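Local coordinates for NAD-dependent protein deacylase 2 (Archaeoglobus fulgidus, PDB 1YC2) that removes acetyl groups from lysines of proteins such as the chromatin protein Alba, consuming NAD and releasing nicotinamide and 2''-O-acetyl-ADP-ribose, at residues Thr22-Ser27 with Thr99-Met104. Residues are numbered along the deposited sequence; the frame is centred on the assembly and turned at random.
Sequences TGAGIS and TQNIDM. With NAD (nicotinamide-adenine-dinucleotide), chain J; NCA (nicotinamide), chain K.
S27 OG donates to D103 OD1 over 2.6 Å, meeting the carboxylate on its syn side, 19° out of plane. The same OD1 accepts from N7 of the bound nicotinamide (3.0 Å), whose O7 takes the backbone N-H of I102 at 2.8 Å; serine and ligand amide thus share one oxygen, and the carboxamide is held at both ends. N101 ND2 reaches G23 O at 3.0 Å, in its own amide plane but above the carbonyl plane of G23, while I26 N grips that oxygen from the opposite face. CG of N101 lies beside its backbone N (chi1 -57°), which sets the amide alongside nicotinamide N7, CG to N7 3.4 Å. A water accepts from N101 ND2 and donates to D103 OD2. Replacing N101 by an alanine would remove the amide and is likely to leave G23 O without its side-chain donor, deprive this water of a partner and open a gap beside nicotinamide N7. At the strand ends, T22 OG1 and T99 OG1 are hydrogen-bonded at 2.8 Å, and T99 OG1 closes an ST turn with N101 N. A24 N donates to NAD O2N (3.0 Å); Q100 NE2 adds weak bonds to O2N and O5D. G23-S27 and Q100-D103 thus form part of the NAD site, here holding a phosphate and a separate nicotinamide. I26 CG2 packs against the N101 amide. Both loops leave the C-terminal ends of neighbouring parallel strands 18-22 and 94-99 of the Rossmann-fold sheet, joined by Q100 N to T22 O; helix 80-90 backs I26, and H106 of helix 105-108 bonds T22 OG1.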
loop_
_atom_site.group_PDB
_atom_site.type_symbol
_atom_site.label_atom_id
_atom_site.label_comp_id
_atom_site.label_asym_id
_atom_site.label_seq_id
_atom_site.Cartn_x
_atom_site.Cartn_y
_atom_site.Cartn_z
ATOM N N THR A 22 -1.524 5.271 -1.285
ATOM C CA THR A 22 -2.221 4.615 -0.180
ATOM C C THR A 22 -1.298 3.952 0.826
ATOM O O THR A 22 -0.219 3.474 0.483
ATOM C CB THR A 22 -3.198 3.547 -0.701
ATOM O OG1 THR A 22 -2.461 2.466 -1.284
ATOM C CG2 THR A 22 -4.118 4.144 -1.765
ATOM N N GLY A 23 -1.741 3.928 2.078
ATOM C CA GLY A 23 -0.962 3.318 3.134
ATOM C C GLY A 23 -1.790 2.257 3.821
ATOM O O GLY A 23 -2.850 1.890 3.320
ATOM N N ALA A 24 -1.320 1.781 4.972
ATOM C CA ALA A 24 -2.007 0.732 5.723
ATOM C C ALA A 24 -3.451 1.063 6.067
ATOM O O ALA A 24 -4.281 0.162 6.217
ATOM C CB ALA A 24 -1.233 0.413 7.011
ATOM N N GLY A 25 -3.751 2.349 6.200
ATOM C CA GLY A 25 -5.104 2.747 6.538
ATOM C C GLY A 25 -6.166 2.331 5.534
ATOM O O GLY A 25 -7.328 2.158 5.901
ATOM N N ILE A 26 -5.804 2.166 4.265
ATOM C CA ILE A 26 -6.819 1.785 3.289
ATOM C C ILE A 26 -7.152 0.303 3.327
ATOM O O ILE A 26 -8.071 -0.141 2.642
ATOM C CB ILE A 26 -6.422 2.154 1.842
ATOM C CG1 ILE A 26 -7.677 2.154 0.962
ATOM C CG2 ILE A 26 -5.409 1.142 1.285
ATOM C CD1 ILE A 26 -7.450 2.562 -0.470
ATOM N N SER A 27 -6.414 -0.466 4.121
ATOM C CA SER A 27 -6.672 -1.904 4.224
ATOM C C SER A 27 -7.171 -2.304 5.613
ATOM O O SER A 27 -7.377 -3.489 5.894
ATOM C CB SER A 27 -5.415 -2.714 3.867
ATOM O OG SER A 27 -5.192 -2.741 2.461
ATOM N N THR A 99 1.356 2.548 -3.796
ATOM C CA THR A 99 1.038 2.062 -2.463
ATOM C C THR A 99 2.274 1.599 -1.721
ATOM O O THR A 99 3.291 1.286 -2.336
ATOM C CB THR A 99 0.035 0.875 -2.513
ATOM O OG1 THR A 99 -0.410 0.569 -1.187
ATOM C CG2 THR A 99 0.704 -0.374 -3.101
ATOM N N GLN A 100 2.166 1.574 -0.395
ATOM C CA GLN A 100 3.236 1.109 0.474
ATOM C C GLN A 100 2.848 -0.254 1.025
ATOM O O GLN A 100 3.649 -0.912 1.686
ATOM C CB GLN A 100 3.466 2.076 1.639
ATOM C CG GLN A 100 4.425 3.194 1.295
ATOM C CD GLN A 100 4.846 4.018 2.499
ATOM O OE1 GLN A 100 5.685 4.917 2.381
ATOM N NE2 GLN A 100 4.269 3.719 3.658
ATOM N N ASN A 101 1.616 -0.671 0.756
ATOM C CA ASN A 101 1.127 -1.957 1.234
ATOM C C ASN A 101 1.699 -3.107 0.408
ATOM O O ASN A 101 2.050 -2.935 -0.752
ATOM C CB ASN A 101 -0.401 -2.000 1.168
ATOM C CG ASN A 101 -1.044 -0.880 1.953
ATOM O OD1 ASN A 101 -0.452 -0.354 2.894
ATOM N ND2 ASN A 101 -2.270 -0.519 1.583
ATOM N N ILE A 102 1.782 -4.283 1.010
ATOM C CA ILE A 102 2.305 -5.460 0.328
ATOM C C ILE A 102 1.192 -6.490 0.159
ATOM O O ILE A 102 1.454 -7.628 -0.218
ATOM C CB ILE A 102 3.407 -6.129 1.164
ATOM C CG1 ILE A 102 2.808 -6.593 2.497
ATOM C CG2 ILE A 102 4.560 -5.168 1.374
ATOM C CD1 ILE A 102 3.770 -7.278 3.422
ATOM N N ASP A 103 -0.045 -6.090 0.436
ATOM C CA ASP A 103 -1.177 -7.005 0.362
ATOM C C ASP A 103 -1.793 -7.265 -1.009
ATOM O O ASP A 103 -2.588 -8.180 -1.154
ATOM C CB ASP A 103 -2.270 -6.551 1.342
ATOM C CG ASP A 103 -2.793 -5.158 1.040
ATOM O OD1 ASP A 103 -3.310 -4.520 1.983
ATOM O OD2 ASP A 103 -2.698 -4.703 -0.127
ATOM N N MET A 104 -1.438 -6.463 -2.005
ATOM C CA MET A 104 -1.963 -6.639 -3.358
ATOM C C MET A 104 -3.474 -6.506 -3.518
ATOM O O MET A 104 -4.037 -6.996 -4.498
ATOM C CB MET A 104 -1.535 -7.995 -3.906
ATOM C CG MET A 104 -0.047 -8.112 -4.127
ATOM S SD MET A 104 0.377 -9.812 -4.478
ATOM C CE MET A 104 0.284 -10.529 -2.763
HETATM P PA NAD J . 0.752 4.149 9.037
HETATM O O1A NAD J . 1.862 5.017 9.489
HETATM O O2A NAD J . 0.278 3.055 9.937
HETATM O O5B NAD J . -0.438 5.132 8.635
HETATM C C5B NAD J . -1.792 4.670 8.307
HETATM C C4B NAD J . -2.736 5.861 8.439
HETATM O O4B NAD J . -4.082 5.351 8.104
HETATM C C3B NAD J . -2.890 6.475 9.879
HETATM O O3B NAD J . -2.505 7.883 9.846
HETATM C C2B NAD J . -4.340 6.265 10.293
HETATM O O2B NAD J . -4.934 7.235 11.088
HETATM C C1B NAD J . -5.023 6.024 8.928
HETATM N N9A NAD J . -6.171 5.121 9.011
HETATM C C8A NAD J . -6.518 4.088 9.874
HETATM N N7A NAD J . -7.669 3.513 9.572
HETATM C C5A NAD J . -8.159 4.130 8.485
HETATM C C6A NAD J . -9.388 3.948 7.669
HETATM N N6A NAD J . -10.296 3.029 7.934
HETATM N N1A NAD J . -9.512 4.823 6.599
HETATM C C2A NAD J . -8.627 5.783 6.269
HETATM N N3A NAD J . -7.447 5.995 7.004
HETATM C C4A NAD J . -7.251 5.146 8.106
HETATM O O3 NAD J . 1.138 3.471 7.666
HETATM P PN NAD J . 1.734 4.078 6.290
HETATM O O1N NAD J . 1.292 5.473 6.146
HETATM O O2N NAD J . 1.392 3.081 5.233
HETATM O O5D NAD J . 3.310 4.094 6.656
HETATM C C5D NAD J . 4.001 2.826 6.849
HETATM C C4D NAD J . 5.465 3.014 6.990
HETATM O O4D NAD J . 5.753 4.194 7.853
HETATM C C3D NAD J . 6.185 1.817 7.682
HETATM O O3D NAD J . 7.438 1.527 7.027
HETATM C C2D NAD J . 6.391 2.295 9.139
HETATM O O2D NAD J . 7.434 1.625 9.796
HETATM C C1D NAD J . 6.621 3.845 8.961
HETATM N N1N NAD J . 6.230 4.683 10.154
HETATM C C2N NAD J . 7.278 4.977 11.117
HETATM C C3N NAD J . 7.053 5.723 12.206
HETATM C C7N NAD J . 8.154 6.018 13.218
HETATM O O7N NAD J . 7.994 6.980 14.013
HETATM N N7N NAD J . 9.257 5.241 13.247
HETATM C C4N NAD J . 5.668 6.291 12.460
HETATM C C5N NAD J . 4.578 5.991 11.475
HETATM C C6N NAD J . 4.886 5.190 10.340
HETATM N N1 NCA K . 0.710 -3.115 8.043
HETATM C C2 NCA K . -0.081 -3.167 6.800
HETATM C C3 NCA K . 0.444 -3.776 5.598
HETATM C C4 NCA K . 1.819 -4.320 5.747
HETATM C C5 NCA K . 2.597 -4.274 6.951
HETATM C C6 NCA K . 2.027 -3.666 8.102
HETATM C C7 NCA K . -0.342 -3.872 4.246
HETATM O O7 NCA K . 0.203 -4.414 3.278
HETATM N N7 NCA K . -1.553 -3.388 4.150
HETATM O O HOH W 1 -3.850 -2.136 -0.528
#